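Local coordinates for protein antigen TpF1 (Treponema pallidum, PDB 2FJC) that binds ferric iron as a mini-ferritin of the Dps family and probably acts as an oxidoreductase on metal ions, at residues B[90-94]-B[95-99]; B[129-132]-B[133-137]; B[137-140]-B[141-145]. All coordinates share one frame; numbering follows the deposited sequence.

Contact 1: B[90-94]-B[95-99]; sequences AEETE and KEITI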
ATOM      1  N   ALA B  90      17.164  26.585  26.859  1.00 36.65           N
ATOM      2  CA  ALA B  90      17.265  26.049  28.201  1.00 36.53           C
ATOM      3  C   ALA B  90      16.532  24.715  28.285  1.00 37.13           C
ATOM      4  O   ALA B  90      15.456  24.541  27.699  1.00 35.52           O
ATOM      5  CB  ALA B  90      16.666  27.043  29.198  1.00 34.68           C
ATOM      6  N   GLU B  91      17.120  23.772  29.012  1.00 37.65           N
ATOM      7  CA  GLU B  91      16.503  22.467  29.190  1.00 39.41           C
ATOM      8  C   GLU B  91      15.374  22.571  30.212  1.00 40.73           C
ATOM      9  O   GLU B  91      15.393  23.439  31.078  1.00 41.22           O
ATOM     10  CB  GLU B  91      17.542  21.445  29.657  1.00 38.67           C
ATOM     11  CG  GLU B  91      18.635  21.188  28.633  1.00 38.24           C
ATOM     12  CD  GLU B  91      19.317  19.855  28.835  1.00 38.57           C
ATOM     13  OE1 GLU B  91      19.971  19.664  29.879  1.00 40.98           O
ATOM     14  OE2 GLU B  91      19.195  18.987  27.946  1.00 38.23           O
ATOM     15  N   GLU B  92      14.380  21.697  30.088  1.00 42.87           N
ATOM     16  CA  GLU B  92      13.254  21.682  31.005  1.00 44.05           C
ATOM     17  C   GLU B  92      13.679  20.877  32.224  1.00 45.99           C
ATOM     18  O   GLU B  92      13.959  19.686  32.124  1.00 44.87           O
ATOM     19  CB  GLU B  92      12.035  21.032  30.351  1.00 42.98           C
ATOM     20  CG  GLU B  92      10.809  21.064  31.221  1.00 43.61           C
ATOM     21  CD  GLU B  92      10.440  22.476  31.642  1.00 45.32           C
ATOM     22  OE1 GLU B  92       9.914  23.236  30.801  1.00 43.38           O
ATOM     23  OE2 GLU B  92      10.691  22.830  32.816  1.00 46.06           O
ATOM     24  N   THR B  93      13.726  21.535  33.375  1.00 49.04           N
ATOM     25  CA  THR B  93      14.146  20.875  34.605  1.00 51.04           C
ATOM     26  C   THR B  93      12.995  20.291  35.393  1.00 52.15           C
ATOM     27  O   THR B  93      13.188  19.363  36.172  1.00 52.85           O
ATOM     28  CB  THR B  93      14.900  21.842  35.532  1.00 50.22           C
ATOM     29  OG1 THR B  93      14.044  22.944  35.855  1.00 49.82           O
ATOM     30  CG2 THR B  93      16.171  22.356  34.860  1.00 49.41           C
ATOM     31  N   GLU B  94      11.798  20.827  35.205  1.00 53.85           N
ATOM     32  CA  GLU B  94      10.663  20.303  35.942  1.00 56.11           C
ATOM     33  C   GLU B  94       9.945  19.184  35.212  1.00 57.52           C
ATOM     34  O   GLU B  94       9.986  19.086  33.985  1.00 57.34           O
ATOM     35  CB  GLU B  94       9.673  21.416  36.284  1.00 56.87           C
ATOM     36  CG  GLU B  94       9.010  22.093  35.112  1.00 57.70           C
ATOM     37  CD  GLU B  94       8.188  23.299  35.546  1.00 59.16           C
ATOM     38  OE1 GLU B  94       8.777  24.243  36.120  1.00 58.07           O
ATOM     39  OE2 GLU B  94       6.955  23.301  35.316  1.00 59.19           O
ATOM     40  N   LYS B  95       9.328  18.314  36.005  1.00 58.51           N
ATOM     41  CA  LYS B  95       8.547  17.190  35.503  1.00 58.70           C
ATOM     42  C   LYS B  95       7.134  17.550  35.920  1.00 58.92           C
ATOM     43  O   LYS B  95       6.945  18.468  36.731  1.00 61.43           O
ATOM     44  CB  LYS B  95       8.958  15.881  36.183  1.00 57.91           C
ATOM     45  CG  LYS B  95      10.118  15.142  35.546  1.00 56.59           C
ATOM     46  CD  LYS B  95      11.409  15.913  35.644  1.00 55.78           C
ATOM     47  CE  LYS B  95      12.575  15.052  35.215  1.00 54.09           C
ATOM     48  NZ  LYS B  95      13.865  15.764  35.409  1.00 55.28           N
ATOM     49  N   GLU B  96       6.147  16.832  35.402  1.00 56.37           N
ATOM     50  CA  GLU B  96       4.763  17.135  35.736  1.00 54.64           C
ATOM     51  C   GLU B  96       4.501  18.586  35.346  1.00 51.74           C
ATOM     52  O   GLU B  96       4.836  19.511  36.076  1.00 50.90           O
ATOM     53  CB  GLU B  96       4.519  16.948  37.230  1.00 56.21           C
ATOM     54  CG  GLU B  96       3.108  17.277  37.654  1.00 59.50           C
ATOM     55  CD  GLU B  96       2.852  16.941  39.107  1.00 63.31           C
ATOM     56  OE1 GLU B  96       2.981  15.748  39.470  1.00 61.96           O
ATOM     57  OE2 GLU B  96       2.522  17.871  39.881  1.00 66.44           O
ATOM     58  N   ILE B  97       3.903  18.781  34.183  1.00 49.19           N
ATOM     59  CA  ILE B  97       3.626  20.117  33.710  1.00 45.97           C
ATOM     60  C   ILE B  97       2.277  20.197  33.017  1.00 44.25           C
ATOM     61  O   ILE B  97       1.808  19.238  32.404  1.00 44.07           O
ATOM     62  CB  ILE B  97       4.733  20.580  32.740  1.00 46.18           C
ATOM     63  CG1 ILE B  97       4.433  21.992  32.233  1.00 47.18           C
ATOM     64  CG2 ILE B  97       4.848  19.600  31.583  1.00 45.32           C
ATOM     65  CD1 ILE B  97       5.542  22.591  31.381  1.00 45.86           C
ATOM     66  N   THR B  98       1.661  21.359  33.140  1.00 42.13           N
ATOM     67  CA  THR B  98       0.376  21.649  32.543  1.00 40.87           C
ATOM     68  C   THR B  98       0.478  21.612  31.015  1.00 40.44           C
ATOM     69  O   THR B  98       1.532  21.904  30.458  1.00 40.51           O
ATOM     70  CB  THR B  98      -0.059  23.048  33.024  1.00 39.60           C
ATOM     71  OG1 THR B  98      -1.012  22.909  34.084  1.00 40.47           O
ATOM     72  CG2 THR B  98      -0.624  23.861  31.912  1.00 38.51           C
ATOM     73  N   ILE B  99      -0.612  21.258  30.342  1.00 39.24           N
ATOM     74  CA  ILE B  99      -0.610  21.215  28.894  1.00 38.76           C
ATOM     75  C   ILE B  99      -0.397  22.601  28.282  1.00 39.06           C
ATOM     76  O   ILE B  99       0.446  22.770  27.404  1.00 38.29           O
ATOM     77  CB  ILE B  99      -1.919  20.600  28.357  1.00 39.30           C
ATOM     78  CG1 ILE B  99      -1.877  19.075  28.552  1.00 39.23           C
ATOM     79  CG2 ILE B  99      -2.113  20.967  26.881  1.00 39.63           C
ATOM     80  CD1 ILE B  99      -3.117  18.335  28.061  1.00 39.82           C
TER
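The flat peptide joining Glu94 to Lys95 has a side chain over each face: Lys95 CD lies over one, 3.6 Å from Glu94 C, and CB and CG of Glu94 rise on the other. This turn belongs to the crossover loop between the second and third long helices of the ferritin-like bundle, just before the short strand 97-98 that runs parallel to strand 39-40. Lys95 lies back along the loop because its chain bends at CB-CG (chi2 66°) and then runs straight, bringing NZ to 3.7 Å from Thr93 O. The ammonium forms a salt bridge with Glu82 of a second subunit, which makes this lysine part of a subunit interface. Beyond the turn, the carboxylate of Glu94 meets the flank of Ile97, OE2 lying 4.2 Å from CG1, with the two side chains crossing at about a right angle. Glu92 approaches the same isoleucine more loosely from the preceding residues. Its carboxylate ties the loop to the bundle: OE1 shares a hydrogen bond with Tyr35 OH and forms a salt bridge with Arg105. The other oxygen turns back to the loop: Glu92 OE2 accepts a weak hydrogen bond from Glu94 N at 3.3 Å.

Contact 2: B[129-132]-B[133-137]; sequences DAVT and DGIIT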
ATOM      1  N   ASP B 129      24.476  30.844  -1.179  1.00 36.04           N
ATOM      2  CA  ASP B 129      24.401  29.445  -0.757  1.00 35.67           C
ATOM      3  C   ASP B 129      22.938  29.000  -0.904  1.00 34.50           C
ATOM      4  O   ASP B 129      22.198  28.871   0.079  1.00 33.39           O
ATOM      5  CB  ASP B 129      24.863  29.298   0.697  1.00 35.40           C
ATOM      6  CG  ASP B 129      24.984  27.840   1.126  1.00 38.79           C
ATOM      7  OD1 ASP B 129      24.412  26.967   0.429  1.00 36.15           O
ATOM      8  OD2 ASP B 129      25.644  27.566   2.164  1.00 38.47           O
ATOM      9  N   ALA B 130      22.536  28.770  -2.149  1.00 33.91           N
ATOM     10  CA  ALA B 130      21.174  28.375  -2.482  1.00 32.41           C
ATOM     11  C   ALA B 130      20.698  27.131  -1.734  1.00 31.99           C
ATOM     12  O   ALA B 130      19.583  27.110  -1.205  1.00 31.45           O
ATOM     13  CB  ALA B 130      21.053  28.171  -3.996  1.00 30.01           C
ATOM     14  N   VAL B 131      21.538  26.103  -1.678  1.00 30.05           N
ATOM     15  CA  VAL B 131      21.173  24.872  -0.988  1.00 30.31           C
ATOM     16  C   VAL B 131      20.842  25.101   0.487  1.00 30.65           C
ATOM     17  O   VAL B 131      19.793  24.678   0.972  1.00 28.75           O
ATOM     18  CB  VAL B 131      22.290  23.814  -1.092  1.00 30.15           C
ATOM     19  CG1 VAL B 131      22.013  22.657  -0.154  1.00 26.67           C
ATOM     20  CG2 VAL B 131      22.382  23.309  -2.514  1.00 29.74           C
ATOM     21  N   THR B 132      21.736  25.764   1.207  1.00 30.72           N
ATOM     22  CA  THR B 132      21.478  26.019   2.617  1.00 31.10           C
ATOM     23  C   THR B 132      20.217  26.863   2.760  1.00 30.96           C
ATOM     24  O   THR B 132      19.416  26.661   3.665  1.00 33.02           O
ATOM     25  CB  THR B 132      22.650  26.749   3.271  1.00 30.82           C
ATOM     26  OG1 THR B 132      23.817  25.925   3.191  1.00 31.44           O
ATOM     27  CG2 THR B 132      22.341  27.056   4.733  1.00 30.71           C
ATOM     28  N   ASP B 133      20.041  27.800   1.843  1.00 31.03           N
ATOM     29  CA  ASP B 133      18.882  28.680   1.847  1.00 31.31           C
ATOM     30  C   ASP B 133      17.614  27.832   1.810  1.00 30.86           C
ATOM     31  O   ASP B 133      16.724  27.980   2.640  1.00 30.59           O
ATOM     32  CB  ASP B 133      18.943  29.586   0.620  1.00 31.42           C
ATOM     33  CG  ASP B 133      17.885  30.665   0.626  1.00 33.85           C
ATOM     34  OD1 ASP B 133      16.899  30.554   1.393  1.00 34.07           O
ATOM     35  OD2 ASP B 133      18.036  31.629  -0.165  1.00 37.07           O
ATOM     36  N   GLY B 134      17.547  26.939   0.831  1.00 32.12           N
ATOM     37  CA  GLY B 134      16.396  26.067   0.673  1.00 31.25           C
ATOM     38  C   GLY B 134      16.153  25.155   1.865  1.00 32.21           C
ATOM     39  O   GLY B 134      15.010  24.940   2.280  1.00 31.13           O
ATOM     40  N   ILE B 135      17.225  24.614   2.426  1.00 30.57           N
ATOM     41  CA  ILE B 135      17.101  23.751   3.578  1.00 31.12           C
ATOM     42  C   ILE B 135      16.511  24.513   4.768  1.00 33.44           C
ATOM     43  O   ILE B 135      15.542  24.059   5.379  1.00 34.24           O
ATOM     44  CB  ILE B 135      18.474  23.152   3.973  1.00 31.30           C
ATOM     45  CG1 ILE B 135      18.897  22.104   2.937  1.00 28.61           C
ATOM     46  CG2 ILE B 135      18.413  22.548   5.382  1.00 26.94           C
ATOM     47  CD1 ILE B 135      20.283  21.523   3.180  1.00 28.32           C
ATOM     48  N   ILE B 136      17.084  25.663   5.107  1.00 34.03           N
ATOM     49  CA  ILE B 136      16.560  26.428   6.235  1.00 34.81           C
ATOM     50  C   ILE B 136      15.146  26.923   5.968  1.00 34.36           C
ATOM     51  O   ILE B 136      14.294  26.864   6.848  1.00 34.35           O
ATOM     52  CB  ILE B 136      17.472  27.637   6.599  1.00 35.57           C
ATOM     53  CG1 ILE B 136      18.601  27.167   7.509  1.00 33.77           C
ATOM     54  CG2 ILE B 136      16.685  28.712   7.330  1.00 32.70           C
ATOM     55  CD1 ILE B 136      19.539  26.265   6.843  1.00 37.51           C
ATOM     56  N   THR B 137      14.893  27.403   4.758  1.00 33.95           N
ATOM     57  CA  THR B 137      13.563  27.898   4.423  1.00 34.69           C
ATOM     58  C   THR B 137      12.494  26.808   4.596  1.00 35.46           C
ATOM     59  O   THR B 137      11.393  27.091   5.062  1.00 34.91           O
ATOM     60  CB  THR B 137      13.514  28.440   2.972  1.00 33.20           C
ATOM     61  OG1 THR B 137      14.422  29.543   2.841  1.00 32.06           O
ATOM     62  CG2 THR B 137      12.111  28.907   2.626  1.00 30.79           C
TER
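Val131 and Ile135 lie side by side and point the same way, as do Thr132 and Ile136, so the first turns of helix 130-154 carry two neighbouring i to i+4 pairs. This is the capped start of the last helix of the Dps four-helix bundle. In the first pair Val131 CG1 touches Ile135 CD1 at 3.9 Å; Ile135 also packs on Thr64 and Arg68 of helix 44-71, and Val131 faces Leu140 of a neighbouring subunit. In the second, the methyl CG2 of Thr132 meets Ile136 CD1 at 3.6 Å. Ile136 bends at its second torsion (chi2 67°), which turns CD1 back toward Thr132, to 3.2 Å from its carbonyl oxygen. Ile136 also packs on Phe117 and Gln121 of helix 99-127.

The methyl and hydroxyl of Thr132 serve opposite ends of this turn. CG2 stands anti to the backbone N and leans forward to Ile136, while OG1, beside that N (chi1 -62°), reaches back to the N-cap residue, Asp129. The cap is therefore doubled: Thr132 N donates to Asp129 OD1 at 3.0 Å, and Thr132 OG1 donates to OD2, both donors standing well above the carboxylate plane. Arg68 adds charge to this grip, with a salt bridge to Asp129 OD1 and a hydrogen bond to Thr132 OG1, and so links the helix start to helix 44-71. Of the four i to i+4 backbone hydrogen bonds that join the two segments, the straightest runs from Ile136 N to Thr132 O, 2.9 Å long with an N-H...O angle of 178°.

Contact 3: B[137-140]-B[141-145]; sequences TDIL and RTLGK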
ATOM      1  N   THR B 137      14.893  27.403   4.758  1.00 33.95           N
ATOM      2  CA  THR B 137      13.563  27.898   4.423  1.00 34.69           C
ATOM      3  C   THR B 137      12.494  26.808   4.596  1.00 35.46           C
ATOM      4  O   THR B 137      11.393  27.091   5.062  1.00 34.91           O
ATOM      5  CB  THR B 137      13.514  28.440   2.972  1.00 33.20           C
ATOM      6  OG1 THR B 137      14.422  29.543   2.841  1.00 32.06           O
ATOM      7  CG2 THR B 137      12.111  28.907   2.626  1.00 30.79           C
ATOM      8  N   ASP B 138      12.812  25.569   4.221  1.00 35.41           N
ATOM      9  CA  ASP B 138      11.853  24.475   4.364  1.00 34.98           C
ATOM     10  C   ASP B 138      11.514  24.287   5.838  1.00 34.56           C
ATOM     11  O   ASP B 138      10.361  24.077   6.205  1.00 33.98           O
ATOM     12  CB  ASP B 138      12.410  23.160   3.808  1.00 35.86           C
ATOM     13  CG  ASP B 138      12.367  23.095   2.283  1.00 39.78           C
ATOM     14  OD1 ASP B 138      11.687  23.946   1.663  1.00 39.22           O
ATOM     15  OD2 ASP B 138      13.009  22.179   1.709  1.00 40.71           O
ATOM     16  N   ILE B 139      12.538  24.344   6.674  1.00 34.15           N
ATOM     17  CA  ILE B 139      12.372  24.197   8.106  1.00 33.90           C
ATOM     18  C   ILE B 139      11.579  25.389   8.641  1.00 34.39           C
ATOM     19  O   ILE B 139      10.695  25.232   9.472  1.00 35.70           O
ATOM     20  CB  ILE B 139      13.739  24.120   8.787  1.00 32.57           C
ATOM     21  CG1 ILE B 139      14.439  22.823   8.365  1.00 30.45           C
ATOM     22  CG2 ILE B 139      13.578  24.203  10.289  1.00 31.68           C
ATOM     23  CD1 ILE B 139      15.900  22.719   8.819  1.00 30.43           C
ATOM     24  N   LEU B 140      11.901  26.577   8.147  1.00 33.95           N
ATOM     25  CA  LEU B 140      11.216  27.794   8.541  1.00 32.88           C
ATOM     26  C   LEU B 140       9.717  27.669   8.222  1.00 33.93           C
ATOM     27  O   LEU B 140       8.868  28.141   8.980  1.00 32.73           O
ATOM     28  CB  LEU B 140      11.811  28.976   7.776  1.00 32.51           C
ATOM     29  CG  LEU B 140      12.468  30.174   8.465  1.00 33.34           C
ATOM     30  CD1 LEU B 140      12.842  29.888   9.911  1.00 32.93           C
ATOM     31  CD2 LEU B 140      13.690  30.555   7.637  1.00 30.10           C
ATOM     32  N   ARG B 141       9.390  27.033   7.103  1.00 34.27           N
ATOM     33  CA  ARG B 141       7.999  26.874   6.727  1.00 36.15           C
ATOM     34  C   ARG B 141       7.257  25.993   7.721  1.00 36.85           C
ATOM     35  O   ARG B 141       6.162  26.348   8.149  1.00 36.08           O
ATOM     36  CB  ARG B 141       7.860  26.287   5.321  1.00 37.75           C
ATOM     37  CG  ARG B 141       6.409  26.260   4.840  1.00 42.76           C
ATOM     38  CD  ARG B 141       6.229  25.600   3.469  1.00 45.68           C
ATOM     39  NE  ARG B 141       7.218  26.054   2.491  1.00 49.32           N
ATOM     40  CZ  ARG B 141       7.087  25.908   1.173  1.00 50.34           C
ATOM     41  NH1 ARG B 141       6.003  25.324   0.674  1.00 49.02           N
ATOM     42  NH2 ARG B 141       8.044  26.336   0.357  1.00 49.66           N
ATOM     43  N   THR B 142       7.840  24.857   8.106  1.00 36.30           N
ATOM     44  CA  THR B 142       7.150  23.992   9.054  1.00 37.99           C
ATOM     45  C   THR B 142       7.070  24.652  10.439  1.00 38.17           C
ATOM     46  O   THR B 142       6.091  24.459  11.167  1.00 39.33           O
ATOM     47  CB  THR B 142       7.812  22.591   9.168  1.00 38.14           C
ATOM     48  OG1 THR B 142       9.058  22.700   9.856  1.00 42.91           O
ATOM     49  CG2 THR B 142       8.052  21.999   7.794  1.00 36.17           C
ATOM     50  N   LEU B 143       8.083  25.433  10.808  1.00 37.14           N
ATOM     51  CA  LEU B 143       8.058  26.119  12.097  1.00 36.05           C
ATOM     52  C   LEU B 143       6.937  27.153  12.104  1.00 35.68           C
ATOM     53  O   LEU B 143       6.210  27.284  13.077  1.00 34.34           O
ATOM     54  CB  LEU B 143       9.381  26.829  12.378  1.00 34.25           C
ATOM     55  CG  LEU B 143      10.510  26.005  12.988  1.00 35.49           C
ATOM     56  CD1 LEU B 143      11.745  26.869  13.077  1.00 36.89           C
ATOM     57  CD2 LEU B 143      10.118  25.501  14.363  1.00 35.14           C
ATOM     58  N   GLY B 144       6.801  27.879  11.002  1.00 34.82           N
ATOM     59  CA  GLY B 144       5.777  28.896  10.916  1.00 35.87           C
ATOM     60  C   GLY B 144       4.393  28.326  11.086  1.00 37.38           C
ATOM     61  O   GLY B 144       3.546  28.917  11.751  1.00 37.65           O
ATOM     62  N   LYS B 145       4.156  27.168  10.488  1.00 38.29           N
ATOM     63  CA  LYS B 145       2.858  26.542  10.590  1.00 38.88           C
ATOM     64  C   LYS B 145       2.613  26.081  12.025  1.00 37.63           C
ATOM     65  O   LYS B 145       1.520  26.287  12.563  1.00 36.86           O
ATOM     66  CB  LYS B 145       2.751  25.364   9.619  1.00 41.01           C
ATOM     67  CG  LYS B 145       1.344  24.796   9.515  1.00 45.58           C
ATOM     68  CD  LYS B 145       1.233  23.747   8.412  1.00 50.73           C
ATOM     69  CE  LYS B 145      -0.218  23.294   8.202  1.00 53.97           C
ATOM     70  NZ  LYS B 145      -1.108  24.433   7.790  1.00 56.82           N
TER
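Thr137 accepts through its carbonyl from Arg141 N (2.9 Å), one of the i to i+4 bonds in the middle of helix 130-154, the last helix of the ferritin-like bundle. At Asp138 the carbonyl takes Thr142 N at 3.3 Å and a weak bond from Arg141 N, while Thr142 CG2 rests 3.5 Å from the same oxygen. The Asp138 carboxylate and the Arg141 guanidinium stay apart, OD1 to NH2 being 4.5 Å with the oxygen well out of the guanidinium plane. Both groups pair with other chains instead: Asp138 forms a salt bridge with Arg141 of one neighbouring subunit, and Arg141 forms one with Asp138 of a different neighbouring subunit. Such head-to-tail pairing is consistent with a threefold contact in the shell.

Next comes Ile139, whose carbonyl oxygen is gripped twice, by Leu143 N and by the Thr142 hydroxyl. The latter is placed by a first torsion of 72°, which tucks OG1 between the backbone N and carbonyl carbon. Ile139 CG2 and Leu143 CD1 approach to 4.3 Å, and both residues pack on Phe117 of helix 99-127. Leu140 also reaches Phe117 and closes the segment, its carbonyl oxygen accepting from Gly144 N at 2.9 Å.

The three contacts come in series along the chain, all within the ferritin-like fold. Contact 1 closes in the crossover loop, on strand 97-98 and the start of helix 99-127; contacts 2 and 3 follow on helix 130-154, share Thr137, and have centres 12 Å apart. Neither touches contact 1. Contact 1 lies on the opposite side of the chain's centre from contact 2, their centres 33 Å apart; to contact 3 the distance is 25 Å. Helix 99-127 nevertheless borders all three, and each also meets other subunits, so loop and last helix alike take part in building the twelve-chain shell that these bundles form.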